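Local coordinates for putative oxidoreductase YfjR (Streptomyces aurantiacus, PDB 4OQZ), which is an imine reductase that probably binds NADPH through its Rossmann-type domain and uses it to reduce C=N bonds, at residues A[171-174]-A[175-178]; A[179-182]-A[183-186]; A[202-205]-A[206-210]; A[239-242]-A[243-246]; A[255-258]-A[259-263]. All blocks are in the same frame, centred on the assembly; numbering follows the deposited sequence.

Interaction 1 of 5, residues A[171-174]-A[175-178]; sequences LNMV and VFWP
Asn172 O takes two backbone N-H groups from the next turn: Phe176 N, 2.9 Å from Asn172 O, in the carbonyl plane at a nearly straight 168°, and Val175 N, 3.2 Å from the same Asn172 O but well above that plane. Trp177 N then binds Met173 O at 3.2 Å. Pro178 has no N-H to give to Val174 O; Pro178 CG sits 3.0 Å from Val174 O instead, and the helix is kinked here. The kink falls within helix 163-191, the long helix that leads from the Rossmann-type domain into the helical C-terminal domain and is embraced there by the second subunit. Met173, with CG anti to its carbonyl carbon (chi1 -59°) and the chain bent again at chi2 and chi3, reaches forward so that CE lies over one face of the Trp177 indole. Met173 SD stands obliquely 5.2 Å from the centroid of the five-membered ring of Trp177, a Met-aromatic contact. Met173 CE lies 3.5 Å from Trp177 CE2, toward the rim, and also meets Phe176 CD2 at 3.8 Å. The indole N-H of Trp177 goes to Ser240 of the second subunit, while Phe214 of that subunit meets the Phe176 ring edge-to-face.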
loop_
_atom_site.group_PDB
_atom_site.type_symbol
_atom_site.label_atom_id
_atom_site.label_comp_id
_atom_site.label_asym_id
_atom_site.label_seq_id
_atom_site.Cartn_x
_atom_site.Cartn_y
_atom_site.Cartn_z
ATOM N N LEU A 171 -0.247 13.038 -3.816
ATOM C CA LEU A 171 -1.286 12.042 -3.559
ATOM C C LEU A 171 -0.745 10.679 -3.918
ATOM O O LEU A 171 -0.945 9.719 -3.172
ATOM C CB LEU A 171 -2.560 12.380 -4.361
ATOM C CG LEU A 171 -3.849 12.806 -3.626
ATOM C CD1 LEU A 171 -3.625 13.207 -2.159
ATOM C CD2 LEU A 171 -4.563 13.903 -4.368
ATOM N N ASN A 172 0.023 10.608 -5.019
ATOM C CA ASN A 172 0.697 9.393 -5.436
ATOM C C ASN A 172 1.776 8.957 -4.406
ATOM O O ASN A 172 1.857 7.778 -4.060
ATOM C CB ASN A 172 1.360 9.609 -6.811
ATOM C CG ASN A 172 1.915 8.349 -7.402
ATOM O OD1 ASN A 172 3.037 7.917 -7.108
ATOM N ND2 ASN A 172 1.115 7.709 -8.224
ATOM N N MET A 173 2.616 9.898 -3.959
ATOM C CA MET A 173 3.728 9.626 -3.038
ATOM C C MET A 173 3.223 9.263 -1.632
ATOM O O MET A 173 3.860 8.462 -0.951
ATOM C CB MET A 173 4.717 10.804 -3.015
ATOM C CG MET A 173 5.341 11.149 -4.374
ATOM S SD MET A 173 5.685 9.806 -5.574
ATOM C CE MET A 173 6.915 8.969 -4.770
ATOM N N VAL A 174 2.041 9.800 -1.238
ATOM C CA VAL A 174 1.315 9.491 0.005
ATOM C C VAL A 174 1.056 7.987 0.110
ATOM O O VAL A 174 1.040 7.429 1.184
ATOM C CB VAL A 174 -0.003 10.312 0.087
ATOM C CG1 VAL A 174 -1.112 9.572 0.821
ATOM C CG2 VAL A 174 0.237 11.665 0.728
ATOM N N VAL A 175 0.798 7.365 -1.016
ATOM C CA VAL A 175 0.485 5.969 -1.141
ATOM C C VAL A 175 1.759 5.139 -1.387
ATOM O O VAL A 175 1.947 4.112 -0.737
ATOM C CB VAL A 175 -0.538 5.815 -2.290
ATOM C CG1 VAL A 175 -0.645 4.368 -2.748
ATOM C CG2 VAL A 175 -1.900 6.365 -1.884
ATOM N N PHE A 176 2.593 5.541 -2.354
ATOM C CA PHE A 176 3.804 4.804 -2.745
ATOM C C PHE A 176 4.808 4.553 -1.610
ATOM O O PHE A 176 5.174 3.413 -1.338
ATOM C CB PHE A 176 4.516 5.544 -3.882
ATOM C CG PHE A 176 5.780 4.851 -4.335
ATOM C CD1 PHE A 176 5.721 3.732 -5.162
ATOM C CD2 PHE A 176 7.029 5.297 -3.909
ATOM C CE1 PHE A 176 6.884 3.072 -5.552
ATOM C CE2 PHE A 176 8.190 4.630 -4.300
ATOM C CZ PHE A 176 8.105 3.523 -5.117
ATOM N N TRP A 177 5.267 5.616 -0.980
ATOM C CA TRP A 177 6.285 5.508 0.091
ATOM C C TRP A 177 5.867 4.592 1.223
ATOM O O TRP A 177 6.613 3.655 1.466
ATOM C CB TRP A 177 6.727 6.864 0.582
ATOM C CG TRP A 177 7.406 7.718 -0.440
ATOM C CD1 TRP A 177 7.078 9.003 -0.769
ATOM C CD2 TRP A 177 8.608 7.412 -1.166
ATOM N NE1 TRP A 177 8.001 9.518 -1.646
ATOM C CE2 TRP A 177 8.960 8.572 -1.897
ATOM C CE3 TRP A 177 9.497 6.320 -1.171
ATOM C CZ2 TRP A 177 10.083 8.617 -2.739
ATOM C CZ3 TRP A 177 10.611 6.366 -2.000
ATOM C CH2 TRP A 177 10.879 7.492 -2.794
ATOM N N PRO A 178 4.637 4.730 1.813
ATOM C CA PRO A 178 4.196 3.774 2.842
ATOM C C PRO A 178 3.974 2.385 2.306
ATOM O O PRO A 178 4.222 1.447 3.042
ATOM C CB PRO A 178 2.863 4.370 3.339
ATOM C CG PRO A 178 2.910 5.802 2.948
ATOM C CD PRO A 178 3.625 5.798 1.638
#

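Interaction 2 of 5, residues A[179-182]-A[183-186]; sequences AMLS and YWQA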
loop_
_atom_site.group_PDB
_atom_site.type_symbol
_atom_site.label_atom_id
_atom_site.label_comp_id
_atom_site.label_asym_id
_atom_site.label_seq_id
_atom_site.Cartn_x
_atom_site.Cartn_y
_atom_site.Cartn_z
ATOM N N ALA A 179 3.458 2.228 1.064
ATOM C CA ALA A 179 3.283 0.898 0.489
ATOM C C ALA A 179 4.627 0.193 0.428
ATOM O O ALA A 179 4.784 -0.924 0.941
ATOM C CB ALA A 179 2.690 1.002 -0.900
ATOM N N MET A 180 5.651 0.898 -0.080
ATOM C CA MET A 180 7.000 0.329 -0.146
ATOM C C MET A 180 7.601 0.063 1.211
ATOM O O MET A 180 8.236 -0.985 1.381
ATOM C CB MET A 180 7.946 1.159 -1.016
ATOM C CG MET A 180 7.612 1.124 -2.517
ATOM S SD MET A 180 7.379 -0.523 -3.270
ATOM C CE MET A 180 9.041 -1.222 -3.047
ATOM N N LEU A 181 7.341 0.962 2.183
ATOM C CA LEU A 181 7.786 0.813 3.557
ATOM C C LEU A 181 7.119 -0.375 4.251
ATOM O O LEU A 181 7.794 -1.055 5.036
ATOM C CB LEU A 181 7.584 2.103 4.353
ATOM C CG LEU A 181 8.173 2.123 5.798
ATOM C CD1 LEU A 181 9.682 1.794 5.799
ATOM C CD2 LEU A 181 7.951 3.446 6.452
ATOM N N SER A 182 5.809 -0.659 3.925
ATOM C CA SER A 182 5.092 -1.807 4.490
ATOM C C SER A 182 5.715 -3.079 3.937
ATOM O O SER A 182 5.802 -4.083 4.648
ATOM C CB SER A 182 3.593 -1.717 4.250
ATOM O OG SER A 182 3.247 -2.115 2.928
ATOM N N TYR A 183 6.170 -3.024 2.683
ATOM C CA TYR A 183 6.921 -4.138 2.085
ATOM C C TYR A 183 8.265 -4.302 2.807
ATOM O O TYR A 183 8.627 -5.427 3.135
ATOM C CB TYR A 183 7.073 -4.019 0.551
ATOM C CG TYR A 183 7.784 -5.212 -0.070
ATOM C CD1 TYR A 183 7.383 -6.514 0.220
ATOM C CD2 TYR A 183 8.877 -5.037 -0.911
ATOM C CE1 TYR A 183 8.015 -7.612 -0.350
ATOM C CE2 TYR A 183 9.561 -6.135 -1.447
ATOM C CZ TYR A 183 9.134 -7.422 -1.147
ATOM O OH TYR A 183 9.763 -8.521 -1.664
ATOM N N TRP A 184 8.963 -3.196 3.156
ATOM C CA TRP A 184 10.254 -3.332 3.873
ATOM C C TRP A 184 9.978 -3.950 5.236
ATOM O O TRP A 184 10.728 -4.807 5.668
ATOM C CB TRP A 184 11.010 -2.005 4.051
ATOM C CG TRP A 184 11.416 -1.219 2.830
ATOM C CD1 TRP A 184 11.807 0.087 2.820
ATOM C CD2 TRP A 184 11.567 -1.689 1.477
ATOM N NE1 TRP A 184 12.114 0.484 1.540
ATOM C CE2 TRP A 184 11.992 -0.589 0.698
ATOM C CE3 TRP A 184 11.308 -2.910 0.825
ATOM C CZ2 TRP A 184 12.198 -0.682 -0.685
ATOM C CZ3 TRP A 184 11.537 -3.000 -0.538
ATOM C CH2 TRP A 184 11.975 -1.896 -1.275
ATOM N N GLN A 185 8.829 -3.588 5.863
ATOM C CA GLN A 185 8.408 -4.183 7.128
ATOM C C GLN A 185 8.089 -5.701 7.024
ATOM O O GLN A 185 8.420 -6.459 7.939
ATOM C CB GLN A 185 7.213 -3.418 7.704
ATOM C CG GLN A 185 6.823 -3.880 9.093
ATOM C CD GLN A 185 7.736 -3.375 10.172
ATOM O OE1 GLN A 185 8.199 -2.226 10.152
ATOM N NE2 GLN A 185 8.010 -4.226 11.144
ATOM N N ALA A 186 7.457 -6.122 5.915
ATOM C CA ALA A 186 7.080 -7.509 5.618
ATOM C C ALA A 186 8.339 -8.341 5.416
ATOM O O ALA A 186 8.453 -9.438 5.975
ATOM C CB ALA A 186 6.229 -7.548 4.346
#
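Tyr183 N binds Ala179 O at 3.1 Å across one turn of helix 163-191, the long helix of the C-terminal domain around which the two subunits pack. A second donor reaches the same oxygen: Ser182 OG lies 2.8 Å from Ala179 O in a hydrogen bond that returns the serine hydroxyl to the preceding turn. With chi1 at 79°, OG stands between the backbone N and the carbonyl carbon, close enough to the helix wall to give its proton to that carbonyl. A single oxygen thus serves one backbone and one side-chain donor, and the buried hydroxyl is satisfied within its own helix. The backbone continues in regular alpha-helical fashion: Trp184 N binds Met180 O, Gln185 N binds Leu181 O and Ala186 N binds Ser182 O.

Two further polar ends are met from later in the chain: Tyr183 OH is bonded to Ala197 O, at the start of helix 197-209, and Gln185 NE2 is shared between Asp254 O and Asn248 OD1. Phe278 and Tyr218 of the second subunit meet the Trp184 rings, the latter edge-to-face. Met180 O, besides accepting Trp184 N, lies over one face of the indole, 3.4 Å from Trp184 CD2. Leu181 crosses Trp184 at about a right angle, its CD1 4.0 Å from Trp184 CD1. The Met180 chain, bent at both chi2 and chi3, carries its methyl to the far end of the six-membered ring, where Met180 CE stands 3.5 Å from Trp184 CH2.

Interaction 3 of 5, residues A[202-205]-A[206-210]; sequences PYVS and ENFAG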
loop_
_atom_site.group_PDB
_atom_site.type_symbol
_atom_site.label_atom_id
_atom_site.label_comp_id
_atom_site.label_asym_id
_atom_site.label_seq_id
_atom_site.Cartn_x
_atom_site.Cartn_y
_atom_site.Cartn_z
ATOM N N PRO A 202 5.104 -12.653 -4.280
ATOM C CA PRO A 202 3.815 -12.917 -4.940
ATOM C C PRO A 202 2.609 -12.539 -4.075
ATOM O O PRO A 202 1.661 -11.962 -4.585
ATOM C CB PRO A 202 3.853 -14.427 -5.234
ATOM C CG PRO A 202 5.291 -14.832 -5.073
ATOM C CD PRO A 202 5.855 -13.910 -4.060
ATOM N N TYR A 203 2.684 -12.815 -2.773
ATOM C CA TYR A 203 1.640 -12.517 -1.808
ATOM C C TYR A 203 1.391 -11.028 -1.645
ATOM O O TYR A 203 0.238 -10.601 -1.603
ATOM C CB TYR A 203 1.974 -13.188 -0.468
ATOM C CG TYR A 203 1.948 -14.703 -0.552
ATOM C CD1 TYR A 203 0.746 -15.395 -0.655
ATOM C CD2 TYR A 203 3.127 -15.443 -0.556
ATOM C CE1 TYR A 203 0.715 -16.783 -0.775
ATOM C CE2 TYR A 203 3.107 -16.840 -0.624
ATOM C CZ TYR A 203 1.895 -17.507 -0.729
ATOM O OH TYR A 203 1.854 -18.882 -0.807
ATOM N N VAL A 204 2.469 -10.243 -1.579
ATOM C CA VAL A 204 2.428 -8.794 -1.386
ATOM C C VAL A 204 1.881 -8.121 -2.623
ATOM O O VAL A 204 1.016 -7.250 -2.503
ATOM C CB VAL A 204 3.794 -8.237 -0.922
ATOM C CG1 VAL A 204 3.776 -6.711 -0.825
ATOM C CG2 VAL A 204 4.198 -8.858 0.407
ATOM N N SER A 205 2.351 -8.549 -3.809
ATOM C CA SER A 205 1.870 -8.082 -5.121
ATOM C C SER A 205 0.369 -8.302 -5.282
ATOM O O SER A 205 -0.314 -7.416 -5.777
ATOM C CB SER A 205 2.581 -8.820 -6.253
ATOM O OG SER A 205 3.956 -8.521 -6.173
ATOM N N GLU A 206 -0.111 -9.509 -4.938
ATOM C CA GLU A 206 -1.515 -9.944 -4.980
ATOM C C GLU A 206 -2.343 -9.123 -4.018
ATOM O O GLU A 206 -3.476 -8.758 -4.347
ATOM C CB GLU A 206 -1.611 -11.438 -4.590
ATOM C CG GLU A 206 -2.976 -12.089 -4.776
ATOM C CD GLU A 206 -3.468 -12.262 -6.203
ATOM O OE1 GLU A 206 -2.929 -13.140 -6.917
ATOM O OE2 GLU A 206 -4.429 -11.556 -6.592
ATOM N N ASN A 207 -1.793 -8.845 -2.818
ATOM C CA ASN A 207 -2.462 -8.012 -1.835
ATOM C C ASN A 207 -2.694 -6.589 -2.432
ATOM O O ASN A 207 -3.812 -6.092 -2.425
ATOM C CB ASN A 207 -1.650 -7.970 -0.526
ATOM C CG ASN A 207 -2.403 -7.430 0.678
ATOM O OD1 ASN A 207 -3.565 -6.973 0.600
ATOM N ND2 ASN A 207 -1.791 -7.549 1.843
ATOM N N PHE A 208 -1.660 -5.969 -3.002
ATOM C CA PHE A 208 -1.781 -4.640 -3.593
ATOM C C PHE A 208 -2.697 -4.632 -4.796
ATOM O O PHE A 208 -3.456 -3.677 -4.964
ATOM C CB PHE A 208 -0.406 -4.104 -3.999
ATOM C CG PHE A 208 0.413 -3.622 -2.818
ATOM C CD1 PHE A 208 -0.114 -2.718 -1.906
ATOM C CD2 PHE A 208 1.722 -4.030 -2.652
ATOM C CE1 PHE A 208 0.652 -2.253 -0.823
ATOM C CE2 PHE A 208 2.481 -3.574 -1.555
ATOM C CZ PHE A 208 1.936 -2.687 -0.661
ATOM N N ALA A 209 -2.609 -5.686 -5.639
ATOM C CA ALA A 209 -3.468 -5.854 -6.816
ATOM C C ALA A 209 -4.977 -5.910 -6.440
ATOM O O ALA A 209 -5.816 -5.374 -7.170
ATOM C CB ALA A 209 -3.060 -7.106 -7.564
ATOM N N GLY A 210 -5.305 -6.517 -5.296
ATOM C CA GLY A 210 -6.698 -6.603 -4.852
ATOM C C GLY A 210 -7.167 -5.427 -4.009
ATOM O O GLY A 210 -8.302 -5.431 -3.539
#
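Residues 202-209 belong to the C-terminal part of helix 197-209 in the all-helical C-terminal domain, and four i to i+4 backbone bonds join the segments 202-205 and 206-210. Glu206 N binds Pro202 O at 3.0 Å, Asn207 N binds Tyr203 O, Phe208 N binds Val204 O with an N-H...O angle of 163°, and Ala209 N binds Ser205 O at 2.9 Å. Gly210 N reaches Glu206 O at 3.0 Å.

Among the side chains, Val204 and Phe208 lie side by side and point the same way, one turn apart, making an apolar stripe that packs on helix 163-191 at Tyr183, Ala179 and Ser182. Phe208 also rests against Val175 of the second subunit. Tyr203 reaches the second subunit, where its hydroxyl is bonded to Asp156 and its ring meets Phe133. Asn207 ND2 makes a weak bond to Asn172 O of that subunit. Ser205 OG turns back along the helix to Ala201 O, which satisfies the hydroxyl locally.

With its CG1 anti to the backbone N (chi1 176°), Val204 extends that methyl along the helix toward the phenyl ring. There Val204 CG1 approaches Phe208 CE2 to 3.5 Å and Phe208 CD2 to 3.8 Å.

Interaction 4 of 5, residues A[239-242]-A[243-246]; sequences ASME and HVVH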
loop_
_atom_site.group_PDB
_atom_site.type_symbol
_atom_site.label_atom_id
_atom_site.label_comp_id
_atom_site.label_asym_id
_atom_site.label_seq_id
_atom_site.Cartn_x
_atom_site.Cartn_y
_atom_site.Cartn_z
ATOM N N ALA A 239 -7.291 -4.262 17.158
ATOM C CA ALA A 239 -6.854 -5.572 17.661
ATOM C C ALA A 239 -5.992 -6.312 16.658
ATOM O O ALA A 239 -5.083 -7.025 17.057
ATOM C CB ALA A 239 -8.056 -6.422 18.048
ATOM N N SER A 240 -6.280 -6.156 15.357
ATOM C CA SER A 240 -5.517 -6.795 14.306
ATOM C C SER A 240 -4.130 -6.142 14.251
ATOM O O SER A 240 -3.120 -6.845 14.188
ATOM C CB SER A 240 -6.248 -6.692 12.974
ATOM O OG SER A 240 -5.513 -7.338 11.948
ATOM N N MET A 241 -4.088 -4.802 14.369
ATOM C CA MET A 241 -2.828 -4.076 14.397
ATOM C C MET A 241 -1.993 -4.377 15.655
ATOM O O MET A 241 -0.763 -4.378 15.565
ATOM C CB MET A 241 -3.036 -2.577 14.177
ATOM C CG MET A 241 -3.018 -2.182 12.722
ATOM S SD MET A 241 -1.723 -2.962 11.709
ATOM C CE MET A 241 -0.182 -2.290 12.489
ATOM N N GLU A 242 -2.655 -4.692 16.793
ATOM C CA GLU A 242 -1.981 -5.075 18.048
ATOM C C GLU A 242 -1.221 -6.387 17.805
ATOM O O GLU A 242 -0.074 -6.504 18.212
ATOM C CB GLU A 242 -2.987 -5.257 19.206
ATOM C CG GLU A 242 -3.640 -3.978 19.709
ATOM C CD GLU A 242 -3.352 -3.507 21.123
ATOM O OE1 GLU A 242 -4.147 -2.682 21.629
ATOM O OE2 GLU A 242 -2.326 -3.921 21.711
ATOM N N HIS A 243 -1.847 -7.334 17.075
ATOM C CA HIS A 243 -1.275 -8.627 16.693
ATOM C C HIS A 243 -0.069 -8.460 15.770
ATOM O O HIS A 243 0.936 -9.149 15.979
ATOM C CB HIS A 243 -2.353 -9.529 16.052
ATOM C CG HIS A 243 -3.466 -9.907 16.983
ATOM N ND1 HIS A 243 -3.292 -9.918 18.366
ATOM C CD2 HIS A 243 -4.734 -10.288 16.704
ATOM C CE1 HIS A 243 -4.456 -10.290 18.872
ATOM N NE2 HIS A 243 -5.354 -10.524 17.913
ATOM N N VAL A 244 -0.160 -7.538 14.758
ATOM C CA VAL A 244 0.932 -7.197 13.833
ATOM C C VAL A 244 2.098 -6.663 14.688
ATOM O O VAL A 244 3.213 -7.165 14.561
ATOM C CB VAL A 244 0.485 -6.205 12.714
ATOM C CG1 VAL A 244 1.689 -5.607 11.972
ATOM C CG2 VAL A 244 -0.468 -6.888 11.715
ATOM N N VAL A 245 1.820 -5.708 15.605
ATOM C CA VAL A 245 2.819 -5.158 16.553
ATOM C C VAL A 245 3.433 -6.270 17.417
ATOM O O VAL A 245 4.652 -6.267 17.624
ATOM C CB VAL A 245 2.241 -3.988 17.407
ATOM C CG1 VAL A 245 3.027 -3.770 18.708
ATOM C CG2 VAL A 245 2.194 -2.693 16.604
ATOM N N HIS A 246 2.610 -7.210 17.924
ATOM C CA HIS A 246 3.127 -8.283 18.789
ATOM C C HIS A 246 4.026 -9.272 18.054
ATOM O O HIS A 246 5.112 -9.568 18.543
ATOM C CB HIS A 246 2.009 -8.987 19.577
ATOM C CG HIS A 246 1.610 -8.269 20.834
ATOM N ND1 HIS A 246 2.311 -8.438 22.020
ATOM C CD2 HIS A 246 0.590 -7.406 21.051
ATOM C CE1 HIS A 246 1.698 -7.675 22.912
ATOM N NE2 HIS A 246 0.659 -7.029 22.372
#
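Ala239 O meets His243 twice: it accepts His243 N at 3.3 Å and stands over the centre of one face of the imidazole, 3.3 Å from His243 CG. The ring comes to lie across the carbonyl because its CG is anti to the carbonyl carbon of its own residue and beside the backbone N (chi1 -64°).

Ser240 O accepts Val244 N in the carbonyl plane, while Ser240 OG has its partner on the second subunit.

Met241 O takes Val245 N at 2.9 Å in a nearly straight bond (169°). The Met241 side chain, bent at chi2 and chi3, crosses Val244 obliquely, placing Met241 CE 3.8 Å from Val244 CG1 and Met241 SD 4.0 Å from Val244 CB. The same side chain packs on Pro258, Val261 and Phe265 of helix 256-269 and on Trp177 of the second subunit.

Glu242 O binds His246 N at 2.8 Å and also lies at the edge of that imidazole, near its plane, 3.1 Å from His246 CD2. The carboxylate is directed to another helix: Glu242 OE1 bonds His266 NE2. Glu242 OE2 stays 4.4 Å from His246 NE2, too far for a salt bridge, though the negative charge may still favour protonation of that ring.

This is the pattern of an amphipathic helix: in 234-250, Met241, Val244 and Val245 are buried, the first two against the second subunit, while the more exposed His246 lies at the surface of the helical C-terminal domain.

Interaction 5 of 5, residues A[255-258]-A[259-263]; sequences TAFP and RAVLD
The first turn of helix 256-269, in the helical C-terminal domain, begins at Thr255, which occupies the N-cap position although its side chain makes no capping bond. Its hydroxyl is engaged by Arg259, one turn on: Arg259 NH1 donates to Thr255 OG1 at 3.0 Å, with OG1 tilted 23° from the guanidinium plane, and Arg259 NE adds a weak bond to the same oxygen. OG1 thus meets the NE/NH1 edge of the guanidinium. Two turned torsions bring the groups together. Thr255 OG1 and Arg259 CG each sit between backbone N and carbonyl carbon, with chi1 of 60° and 61°, and the arginine bends once more at chi3 to swing back toward the start of the helix.

Thr255 O is held as well, accepting Arg259 N at 2.8 Å, and Arg259 CG is held tightly, 3.0 Å from Thr255 O. Ala260 N binds Ala256 O at 3.2 Å, Leu262 N binds Pro258 O at 3.0 Å, and the Val261 N bond to Phe257 O is weak. On the buried side Val261 CG2 lies over one face of the Phe257 ring, 4.4 Å from Phe257 CE1. That ring packs on Leu181, Ser182 and Gln185 of helix 163-191 and on Pro178 of the second subunit.

Since Arg259 NH1, and more weakly NE, donate, the Thr255 hydroxyl acts as acceptor toward them. The bonds hold the exposed arginine loosely near the helix start, a placement that a crystal neighbour may also influence; such bonds to a neutral hydroxyl do not neutralise its charge.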
loop_
_atom_site.group_PDB
_atom_site.type_symbol
_atom_site.label_atom_id
_atom_site.label_comp_id
_atom_site.label_asym_id
_atom_site.label_seq_id
_atom_site.Cartn_x
_atom_site.Cartn_y
_atom_site.Cartn_z
ATOM N N THR A 255 9.166 -2.428 15.567
ATOM C CA THR A 255 7.723 -2.153 15.581
ATOM C C THR A 255 7.349 -0.684 15.329
ATOM O O THR A 255 6.175 -0.353 15.487
ATOM C CB THR A 255 7.058 -2.664 16.883
ATOM O OG1 THR A 255 7.637 -2.024 18.030
ATOM C CG2 THR A 255 7.102 -4.165 17.023
ATOM N N ALA A 256 8.303 0.182 14.904
ATOM C CA ALA A 256 8.044 1.614 14.654
ATOM C C ALA A 256 6.953 1.907 13.610
ATOM O O ALA A 256 6.018 2.646 13.918
ATOM C CB ALA A 256 9.338 2.367 14.337
ATOM N N PHE A 257 7.053 1.329 12.400
ATOM C CA PHE A 257 6.029 1.499 11.348
ATOM C C PHE A 257 4.683 0.869 11.751
ATOM O O PHE A 257 3.692 1.594 11.705
ATOM C CB PHE A 257 6.521 1.005 9.982
ATOM C CG PHE A 257 5.515 1.154 8.865
ATOM C CD1 PHE A 257 5.036 2.405 8.501
ATOM C CD2 PHE A 257 5.086 0.049 8.146
ATOM C CE1 PHE A 257 4.104 2.542 7.462
ATOM C CE2 PHE A 257 4.158 0.187 7.115
ATOM C CZ PHE A 257 3.696 1.434 6.758
ATOM N N PRO A 258 4.605 -0.402 12.249
ATOM C CA PRO A 258 3.300 -0.934 12.671
ATOM C C PRO A 258 2.700 -0.224 13.878
ATOM O O PRO A 258 1.485 -0.176 13.969
ATOM C CB PRO A 258 3.599 -2.402 12.995
ATOM C CG PRO A 258 4.869 -2.712 12.289
ATOM C CD PRO A 258 5.651 -1.442 12.393
ATOM N N ARG A 259 3.510 0.307 14.832
ATOM C CA ARG A 259 2.854 0.998 15.934
ATOM C C ARG A 259 2.273 2.327 15.494
ATOM O O ARG A 259 1.182 2.665 15.913
ATOM C CB ARG A 259 3.657 1.047 17.263
ATOM C CG ARG A 259 5.009 1.743 17.239
ATOM C CD ARG A 259 5.678 1.749 18.622
ATOM N NE ARG A 259 6.054 0.412 19.104
ATOM C CZ ARG A 259 5.311 -0.348 19.911
ATOM N NH1 ARG A 259 5.748 -1.539 20.299
ATOM N NH2 ARG A 259 4.137 0.088 20.355
ATOM N N ALA A 260 2.927 3.006 14.549
ATOM C CA ALA A 260 2.439 4.257 13.951
ATOM C C ALA A 260 1.041 4.069 13.346
ATOM O O ALA A 260 0.174 4.932 13.525
ATOM C CB ALA A 260 3.404 4.713 12.875
ATOM N N VAL A 261 0.810 2.907 12.680
ATOM C CA VAL A 261 -0.484 2.514 12.089
ATOM C C VAL A 261 -1.465 2.205 13.226
ATOM O O VAL A 261 -2.583 2.714 13.212
ATOM C CB VAL A 261 -0.321 1.330 11.093
ATOM C CG1 VAL A 261 -1.672 0.782 10.620
ATOM C CG2 VAL A 261 0.560 1.723 9.917
ATOM N N LEU A 262 -1.041 1.385 14.217
ATOM C CA LEU A 262 -1.839 1.049 15.409
ATOM C C LEU A 262 -2.253 2.326 16.134
ATOM O O LEU A 262 -3.406 2.433 16.531
ATOM C CB LEU A 262 -1.030 0.140 16.371
ATOM C CG LEU A 262 -1.546 -0.091 17.813
ATOM C CD1 LEU A 262 -2.856 -0.888 17.842
ATOM C CD2 LEU A 262 -0.521 -0.820 18.624
ATOM N N ASP A 263 -1.314 3.294 16.296
ATOM C CA ASP A 263 -1.554 4.578 16.979
ATOM C C ASP A 263 -2.720 5.331 16.358
ATOM O O ASP A 263 -3.545 5.846 17.102
ATOM C CB ASP A 263 -0.291 5.469 16.998
ATOM C CG ASP A 263 0.837 5.020 17.922
ATOM O OD1 ASP A 263 0.538 4.468 19.013
ATOM O OD2 ASP A 263 2.017 5.281 17.586
#

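In the fold
All five interactions are local, within single helices, so none closes a long loop; they follow one another along the chain without nesting or crossing. Interactions 1 and 2 are consecutive turns of helix 163-191, their centres 12 Å apart. Interaction 3, on the next helix, 197-209, packs back on interaction 2. Interaction 5, on helix 256-269, touches interaction 2 where Gln185 OE1 lies 3.5 Å from Pro258 CD, and interaction 1 by Phe257 against Pro178 O. Interaction 4, on helix 234-250, meets interaction 5 where Met241 CE lies 3.1 Å from Pro258 O. Together they tie the helices of the C-terminal domain to one another, and all reach the second subunit.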